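Local coordinates for protein molinate hydrolase (Gulosibacter molinativorax, PDB 4UB9) that hydrolyses the thiocarbamate herbicide molinate and is a zinc-binding member of the amidohydrolase family, at residues M212-S217 and Y257-E262; A242-L247 and H282-E287. One frame throughout, in Å; residues are numbered along the deposited sequence.

Contact 1: M212-S217 and Y257-E262; sequences MGRHLS and YFTFSE
The hydroxyl of S217 donates a hydrogen bond to the backbone oxygen of T259, with 2.7 Å between S217 OG and T259 O. The donor approaches tilted 27° from the carbonyl plane. S217 OG lies anti to its own carbonyl carbon (chi1 -72°), and this turns it to the T259 side.

The same oxygen is also an acceptor. R214 NH1 reaches S217 OG at 2.8 Å in a nearly straight bond, with the oxygen close to the guanidinium plane. The arginine chain bends at chi2 and chi3 to fold back toward S217. R214 NH1 also bonds G176 O, and NH2 bonds P256 O of the second subunit. Replacing S217 by an alanine removes the hydroxyl, which would probably leave T259 O without this donor and the R214 guanidinium without one acceptor. A water lies within hydrogen-bonding distance of T259 O, at 3.0 Å, and of S217 O.

Residues 214-217 belong to a 3-10 segment that runs on past S217, with S217 N bonded to R214 O. It faces the loop that leads into helix 262-275 of the amidohydrolase TIM-barrel fold. S261 is the N-cap of that helix.

The apolar contacts lie beside these bonds. T259 CG2 sits 3.5 Å above the plane of the F260 ring, over its centre. L216 CB meets the same ring at its edge, 3.9 Å from F260 CE1. T259 CG2 also touches the guanidinium, 3.6 Å from R214 NH1. The hydroxyl of T259 turns elsewhere, to A242 O.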
ATOM      1  N   MET A 212      28.275   3.843   1.729  1.00 28.55           N
ATOM      2  CA  MET A 212      28.549   2.901   0.605  1.00 29.96           C
ATOM      3  C   MET A 212      27.267   2.313   0.026  1.00 27.37           C
ATOM      4  O   MET A 212      27.240   1.194  -0.490  1.00 29.38           O
ATOM      5  CB  MET A 212      29.504   1.799   1.042  1.00 31.61           C
ATOM      6  CG  MET A 212      30.795   2.326   1.685  1.00 32.50           C
ATOM      7  SD  MET A 212      31.778   3.414   0.600  1.00 35.95           S
ATOM      8  CE  MET A 212      32.464   2.224  -0.531  1.00 35.41           C
ATOM      9  N   GLY A 213      26.230   3.121   0.083  1.00 25.33           N
ATOM     10  CA  GLY A 213      24.907   2.757  -0.402  1.00 26.83           C
ATOM     11  C   GLY A 213      24.636   2.973  -1.892  1.00 27.34           C
ATOM     12  O   GLY A 213      25.571   3.023  -2.699  1.00 26.95           O
ATOM     13  N   ARG A 214      23.350   3.059  -2.241  1.00 27.11           N
ATOM     14  CA  ARG A 214      22.924   3.068  -3.649  1.00 29.84           C
ATOM     15  C   ARG A 214      23.544   4.231  -4.431  1.00 31.40           C
ATOM     16  O   ARG A 214      23.722   4.150  -5.641  1.00 30.87           O
ATOM     17  CB  ARG A 214      21.390   3.068  -3.778  1.00 29.30           C
ATOM     18  CG  ARG A 214      20.674   1.793  -3.281  1.00 28.86           C
ATOM     19  CD  ARG A 214      21.041   0.534  -4.061  1.00 29.27           C
ATOM     20  NE  ARG A 214      20.804   0.790  -5.478  1.00 30.28           N
ATOM     21  CZ  ARG A 214      21.736   0.993  -6.401  1.00 29.11           C
ATOM     22  NH1 ARG A 214      23.018   0.826  -6.154  1.00 26.28           N
ATOM     23  NH2 ARG A 214      21.340   1.277  -7.639  1.00 33.90           N
ATOM     24  N   HIS A 215      23.902   5.300  -3.735  1.00 32.11           N
ATOM     25  CA  HIS A 215      24.433   6.499  -4.406  1.00 34.39           C
ATOM     26  C   HIS A 215      25.747   6.247  -5.153  1.00 30.44           C
ATOM     27  O   HIS A 215      26.073   6.946  -6.108  1.00 36.29           O
ATOM     28  CB  HIS A 215      24.575   7.683  -3.454  1.00 31.21           C
ATOM     29  CG  HIS A 215      25.792   7.618  -2.598  1.00 37.67           C
ATOM     30  ND1 HIS A 215      26.955   8.293  -2.906  1.00 37.26           N
ATOM     31  CD2 HIS A 215      26.035   6.958  -1.443  1.00 36.03           C
ATOM     32  CE1 HIS A 215      27.865   8.042  -1.988  1.00 37.73           C
ATOM     33  NE2 HIS A 215      27.333   7.231  -1.094  1.00 39.73           N
ATOM     34  N   LEU A 216      26.469   5.233  -4.752  1.00 27.67           N
ATOM     35  CA  LEU A 216      27.664   4.860  -5.460  1.00 30.91           C
ATOM     36  C   LEU A 216      27.420   4.583  -6.951  1.00 32.73           C
ATOM     37  O   LEU A 216      28.304   4.772  -7.774  1.00 35.46           O
ATOM     38  CB  LEU A 216      28.322   3.605  -4.845  1.00 31.10           C
ATOM     39  CG  LEU A 216      28.918   3.792  -3.471  1.00 32.89           C
ATOM     40  CD1 LEU A 216      29.495   2.475  -3.049  1.00 35.40           C
ATOM     41  CD2 LEU A 216      30.002   4.865  -3.419  1.00 34.23           C
ATOM     42  N   SER A 217      26.249   4.069  -7.280  1.00 31.09           N
ATOM     43  CA  SER A 217      25.917   3.758  -8.661  1.00 29.92           C
ATOM     44  C   SER A 217      25.782   4.998  -9.542  1.00 29.21           C
ATOM     45  O   SER A 217      25.734   4.874 -10.755  1.00 29.10           O
ATOM     46  CB  SER A 217      24.592   2.982  -8.750  1.00 32.54           C
ATOM     47  OG  SER A 217      24.703   1.636  -8.294  1.00 30.90           O
ATOM     48  N   TYR A 257      19.423  -7.053 -12.102  1.00 30.42           N
ATOM     49  CA  TYR A 257      20.188  -5.929 -12.665  1.00 31.15           C
ATOM     50  C   TYR A 257      21.624  -6.012 -12.195  1.00 32.99           C
ATOM     51  O   TYR A 257      21.959  -6.737 -11.241  1.00 40.16           O
ATOM     52  CB  TYR A 257      19.657  -4.619 -12.130  1.00 31.96           C
ATOM     53  CG  TYR A 257      18.247  -4.297 -12.498  1.00 32.73           C
ATOM     54  CD1 TYR A 257      17.946  -3.615 -13.663  1.00 31.61           C
ATOM     55  CD2 TYR A 257      17.199  -4.631 -11.653  1.00 34.50           C
ATOM     56  CE1 TYR A 257      16.627  -3.308 -13.989  1.00 33.66           C
ATOM     57  CE2 TYR A 257      15.872  -4.311 -11.973  1.00 32.51           C
ATOM     58  CZ  TYR A 257      15.598  -3.671 -13.150  1.00 32.33           C
ATOM     59  OH  TYR A 257      14.312  -3.341 -13.442  1.00 30.83           O
ATOM     60  N   PHE A 258      22.486  -5.271 -12.866  1.00 31.19           N
ATOM     61  CA  PHE A 258      23.838  -5.011 -12.365  1.00 29.61           C
ATOM     62  C   PHE A 258      23.866  -3.704 -11.624  1.00 26.69           C
ATOM     63  O   PHE A 258      23.291  -2.712 -12.035  1.00 28.17           O
ATOM     64  CB  PHE A 258      24.849  -4.999 -13.511  1.00 30.43           C
ATOM     65  CG  PHE A 258      25.277  -6.360 -13.919  1.00 31.36           C
ATOM     66  CD1 PHE A 258      24.438  -7.168 -14.645  1.00 31.53           C
ATOM     67  CD2 PHE A 258      26.552  -6.820 -13.607  1.00 35.86           C
ATOM     68  CE1 PHE A 258      24.830  -8.427 -15.029  1.00 32.58           C
ATOM     69  CE2 PHE A 258      26.954  -8.081 -13.969  1.00 34.69           C
ATOM     70  CZ  PHE A 258      26.087  -8.893 -14.674  1.00 35.31           C
ATOM     71  N   THR A 259      24.529  -3.699 -10.496  1.00 26.74           N
ATOM     72  CA  THR A 259      24.638  -2.467  -9.680  1.00 28.29           C
ATOM     73  C   THR A 259      25.547  -1.408 -10.276  1.00 27.93           C
ATOM     74  O   THR A 259      25.321  -0.191 -10.131  1.00 29.98           O
ATOM     75  CB  THR A 259      25.184  -2.839  -8.275  1.00 29.36           C
ATOM     76  OG1 THR A 259      24.280  -3.747  -7.674  1.00 33.13           O
ATOM     77  CG2 THR A 259      25.330  -1.632  -7.381  1.00 30.25           C
ATOM     78  N   PHE A 260      26.610  -1.886 -10.904  1.00 29.37           N
ATOM     79  CA  PHE A 260      27.737  -1.056 -11.373  1.00 28.68           C
ATOM     80  C   PHE A 260      28.079  -1.343 -12.824  1.00 31.22           C
ATOM     81  O   PHE A 260      27.861  -2.455 -13.306  1.00 30.54           O
ATOM     82  CB  PHE A 260      28.997  -1.354 -10.558  1.00 29.98           C
ATOM     83  CG  PHE A 260      28.904  -0.946  -9.098  1.00 29.72           C
ATOM     84  CD1 PHE A 260      28.738   0.367  -8.738  1.00 28.62           C
ATOM     85  CD2 PHE A 260      28.961  -1.901  -8.103  1.00 28.59           C
ATOM     86  CE1 PHE A 260      28.652   0.726  -7.413  1.00 27.39           C
ATOM     87  CE2 PHE A 260      28.855  -1.543  -6.785  1.00 26.25           C
ATOM     88  CZ  PHE A 260      28.690  -0.229  -6.442  1.00 25.56           C
ATOM     89  N   SER A 261      28.664  -0.349 -13.503  1.00 30.52           N
ATOM     90  CA  SER A 261      29.344  -0.604 -14.784  1.00 33.53           C
ATOM     91  C   SER A 261      30.567  -1.452 -14.562  1.00 34.02           C
ATOM     92  O   SER A 261      31.130  -1.488 -13.460  1.00 33.30           O
ATOM     93  CB  SER A 261      29.796   0.694 -15.462  1.00 35.54           C
ATOM     94  OG  SER A 261      30.822   1.316 -14.723  1.00 32.03           O
ATOM     95  N   GLU A 262      31.009  -2.136 -15.601  1.00 36.28           N
ATOM     96  CA  GLU A 262      32.200  -3.016 -15.461  1.00 41.75           C
ATOM     97  C   GLU A 262      33.429  -2.223 -15.083  1.00 37.03           C
ATOM     98  O   GLU A 262      34.240  -2.622 -14.279  1.00 39.21           O
ATOM     99  CB  GLU A 262      32.374  -3.971 -16.670  1.00 44.27           C
ATOM    100  CG  GLU A 262      31.110  -4.881 -16.716  1.00 59.33           C
ATOM    101  CD  GLU A 262      31.309  -6.373 -16.977  1.00 65.40           C
ATOM    102  OE1 GLU A 262      32.449  -6.854 -16.900  1.00 69.35           O
ATOM    103  OE2 GLU A 262      30.285  -7.068 -17.211  1.00 63.28           O
TER
HETATM  104  O   HOH W   1      25.003   2.030 -12.141  1.00 46.27           O

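Contact 2: A242-L247 and H282-E287; sequences AVTDHL and HTTSLE
The zinc site includes H282, whose ring turns its NE2 edge to segment 242-247. H282 ND1 binds the zinc ion, as does H302. H282 NE2 donates to D245 O at 3.0 Å. The acceptor lies in the ring plane and the N-H points almost straight at it (165°). The donor sits well above the carbonyl plane. With CG roughly anti to the backbone N (chi1 156°), the NE2 edge of the ring comes to this carbonyl, and the bond probably fixes its rotation.

Both segments start at the last residue of neighbouring parallel strands, 239-242 and 279-282, of the TIM-barrel fold. Metal ligands at such strand ends are characteristic of amidohydrolases. Two weak bonds join the backbones, from V243 N and T244 N to H282 O.

The planes of the H246 and H282 rings are 30° apart, but the rings hardly overlap. The T244 and T284 side chains cross obliquely. T244 OG1 lies close to T284 N, at too poor an angle to bond. T284 OG1 is buried with no polar partner in the model. The V243 and T283 side chains lie side by side, V243 CB 3.9 Å from T283 CG2. D245 OD2 accepts from L247 N in an Asx turn, and OD1 from Y257 N.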
ATOM      1  N   ALA A 242      28.079  -5.813  -4.098  1.00 34.05           N
ATOM      2  CA  ALA A 242      26.803  -6.082  -4.765  1.00 36.33           C
ATOM      3  C   ALA A 242      26.939  -6.034  -6.267  1.00 31.84           C
ATOM      4  O   ALA A 242      26.689  -5.014  -6.864  1.00 32.40           O
ATOM      5  CB  ALA A 242      25.752  -5.076  -4.348  1.00 36.25           C
ATOM      6  N   VAL A 243      27.358  -7.139  -6.857  1.00 29.80           N
ATOM      7  CA  VAL A 243      27.560  -7.195  -8.289  1.00 30.22           C
ATOM      8  C   VAL A 243      26.216  -7.024  -8.982  1.00 31.81           C
ATOM      9  O   VAL A 243      26.086  -6.245  -9.929  1.00 30.42           O
ATOM     10  CB  VAL A 243      28.146  -8.539  -8.703  1.00 32.37           C
ATOM     11  CG1 VAL A 243      28.122  -8.695 -10.221  1.00 36.85           C
ATOM     12  CG2 VAL A 243      29.532  -8.666  -8.158  1.00 32.17           C
ATOM     13  N   THR A 244      25.215  -7.757  -8.481  1.00 29.84           N
ATOM     14  CA  THR A 244      23.831  -7.540  -8.897  1.00 32.30           C
ATOM     15  C   THR A 244      23.041  -6.858  -7.802  1.00 29.33           C
ATOM     16  O   THR A 244      23.541  -6.585  -6.720  1.00 33.43           O
ATOM     17  CB  THR A 244      23.109  -8.839  -9.291  1.00 34.85           C
ATOM     18  OG1 THR A 244      23.039  -9.689  -8.168  1.00 36.51           O
ATOM     19  CG2 THR A 244      23.832  -9.532 -10.426  1.00 36.23           C
ATOM     20  N   ASP A 245      21.791  -6.609  -8.106  1.00 30.14           N
ATOM     21  CA  ASP A 245      20.878  -5.891  -7.226  1.00 32.93           C
ATOM     22  C   ASP A 245      20.367  -6.765  -6.083  1.00 35.25           C
ATOM     23  O   ASP A 245      20.575  -7.971  -6.075  1.00 32.95           O
ATOM     24  CB  ASP A 245      19.652  -5.432  -8.010  1.00 32.74           C
ATOM     25  CG  ASP A 245      18.767  -6.614  -8.413  1.00 36.20           C
ATOM     26  OD1 ASP A 245      19.164  -7.386  -9.331  1.00 34.30           O
ATOM     27  OD2 ASP A 245      17.721  -6.820  -7.763  1.00 38.55           O
ATOM     28  N   HIS A 246      19.653  -6.117  -5.156  1.00 34.64           N
ATOM     29  CA  HIS A 246      19.103  -6.760  -3.979  1.00 34.87           C
ATOM     30  C   HIS A 246      17.623  -6.411  -3.848  1.00 35.92           C
ATOM     31  O   HIS A 246      17.138  -6.121  -2.768  1.00 32.98           O
ATOM     32  CB  HIS A 246      19.867  -6.290  -2.759  1.00 36.69           C
ATOM     33  CG  HIS A 246      19.608  -7.089  -1.526  1.00 40.54           C
ATOM     34  ND1 HIS A 246      18.506  -6.892  -0.731  1.00 43.21           N
ATOM     35  CD2 HIS A 246      20.336  -8.060  -0.924  1.00 42.08           C
ATOM     36  CE1 HIS A 246      18.539  -7.737   0.281  1.00 40.79           C
ATOM     37  NE2 HIS A 246      19.649  -8.439   0.200  1.00 41.13           N
ATOM     38  N   LEU A 247      16.917  -6.467  -4.973  1.00 32.97           N
ATOM     39  CA  LEU A 247      15.514  -6.096  -5.063  1.00 28.94           C
ATOM     40  C   LEU A 247      14.555  -7.295  -5.165  1.00 34.61           C
ATOM     41  O   LEU A 247      13.419  -7.173  -5.678  1.00 32.25           O
ATOM     42  CB  LEU A 247      15.312  -5.221  -6.302  1.00 28.83           C
ATOM     43  CG  LEU A 247      16.061  -3.907  -6.341  1.00 30.83           C
ATOM     44  CD1 LEU A 247      15.749  -3.202  -7.647  1.00 32.77           C
ATOM     45  CD2 LEU A 247      15.686  -2.983  -5.169  1.00 31.47           C
ATOM     46  N   HIS A 282      28.010 -10.711  -4.294  1.00 28.52           N
ATOM     47  CA  HIS A 282      26.620 -11.040  -4.191  1.00 28.93           C
ATOM     48  C   HIS A 282      26.102 -11.061  -5.616  1.00 32.54           C
ATOM     49  O   HIS A 282      26.226 -10.092  -6.321  1.00 29.44           O
ATOM     50  CB  HIS A 282      25.931  -9.996  -3.329  1.00 30.98           C
ATOM     51  CG  HIS A 282      24.465  -9.863  -3.568  1.00 30.00           C
ATOM     52  ND1 HIS A 282      23.526 -10.484  -2.788  1.00 36.89           N
ATOM     53  CD2 HIS A 282      23.775  -9.148  -4.479  1.00 30.47           C
ATOM     54  CE1 HIS A 282      22.323 -10.177  -3.220  1.00 33.08           C
ATOM     55  NE2 HIS A 282      22.446  -9.367  -4.246  1.00 33.94           N
ATOM     56  N   THR A 283      25.562 -12.187  -6.052  1.00 34.65           N
ATOM     57  CA  THR A 283      25.084 -12.327  -7.430  1.00 35.76           C
ATOM     58  C   THR A 283      23.737 -12.990  -7.504  1.00 33.00           C
ATOM     59  O   THR A 283      23.434 -13.853  -6.739  1.00 37.78           O
ATOM     60  CB  THR A 283      26.078 -13.045  -8.379  1.00 35.61           C
ATOM     61  OG1 THR A 283      26.285 -14.395  -7.959  1.00 35.07           O
ATOM     62  CG2 THR A 283      27.387 -12.330  -8.424  1.00 35.93           C
ATOM     63  N   THR A 284      22.932 -12.537  -8.435  1.00 31.42           N
ATOM     64  CA  THR A 284      21.538 -12.853  -8.464  1.00 33.06           C
ATOM     65  C   THR A 284      21.099 -13.370  -9.831  1.00 28.52           C
ATOM     66  O   THR A 284      19.940 -13.551 -10.087  1.00 27.75           O
ATOM     67  CB  THR A 284      20.789 -11.618  -7.913  1.00 35.85           C
ATOM     68  OG1 THR A 284      20.449 -11.865  -6.558  1.00 41.25           O
ATOM     69  CG2 THR A 284      19.588 -11.255  -8.659  1.00 34.91           C
ATOM     70  N   SER A 285      22.062 -13.576 -10.706  1.00 30.80           N
ATOM     71  CA  SER A 285      21.791 -13.930 -12.121  1.00 30.14           C
ATOM     72  C   SER A 285      22.942 -14.691 -12.712  1.00 28.44           C
ATOM     73  O   SER A 285      24.044 -14.687 -12.169  1.00 26.00           O
ATOM     74  CB  SER A 285      21.613 -12.660 -12.995  1.00 33.78           C
ATOM     75  OG  SER A 285      22.806 -11.909 -13.012  1.00 36.63           O
ATOM     76  N   LEU A 286      22.696 -15.346 -13.844  1.00 28.51           N
ATOM     77  CA  LEU A 286      23.764 -16.113 -14.542  1.00 30.48           C
ATOM     78  C   LEU A 286      24.912 -15.199 -14.973  1.00 32.14           C
ATOM     79  O   LEU A 286      26.066 -15.511 -14.812  1.00 30.05           O
ATOM     80  CB  LEU A 286      23.215 -16.786 -15.767  1.00 31.75           C
ATOM     81  CG  LEU A 286      22.216 -17.913 -15.514  1.00 36.92           C
ATOM     82  CD1 LEU A 286      21.700 -18.524 -16.840  1.00 39.33           C
ATOM     83  CD2 LEU A 286      22.836 -18.982 -14.647  1.00 36.07           C
ATOM     84  N   GLU A 287      24.561 -14.045 -15.515  1.00 32.95           N
ATOM     85  CA  GLU A 287      25.567 -13.090 -15.948  1.00 31.20           C
ATOM     86  C   GLU A 287      26.313 -12.490 -14.777  1.00 29.06           C
ATOM     87  O   GLU A 287      27.507 -12.221 -14.859  1.00 29.24           O
ATOM     88  CB  GLU A 287      24.952 -11.993 -16.809  1.00 31.84           C
ATOM     89  CG  GLU A 287      24.754 -12.447 -18.249  1.00 35.49           C
ATOM     90  CD  GLU A 287      26.068 -12.942 -18.895  1.00 39.20           C
ATOM     91  OE1 GLU A 287      27.067 -12.190 -19.053  1.00 44.28           O
ATOM     92  OE2 GLU A 287      26.125 -14.125 -19.220  1.00 38.93           O
TER

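Both contacts are buried, but they differ in their place. Contact 2 is at the zinc site, while contact 1 lies farther from the chain centre, with T259 about 11 Å from the metal (side chain to ion). Contact 2 joins segments that start at the ends of two barrel strands, and contact 1 joins two loops. They touch directly. T259 N probably bonds V243 O and Y257 N probably bonds D245 OD1, so segment 257-262 runs along segment 242-247. The D245 whose carbonyl holds the zinc histidine is thus itself held from contact 1. Contact 1 relies on a hydroxyl and a guanidinium, contact 2 on an imidazole and backbone groups. Both reach the second subunit.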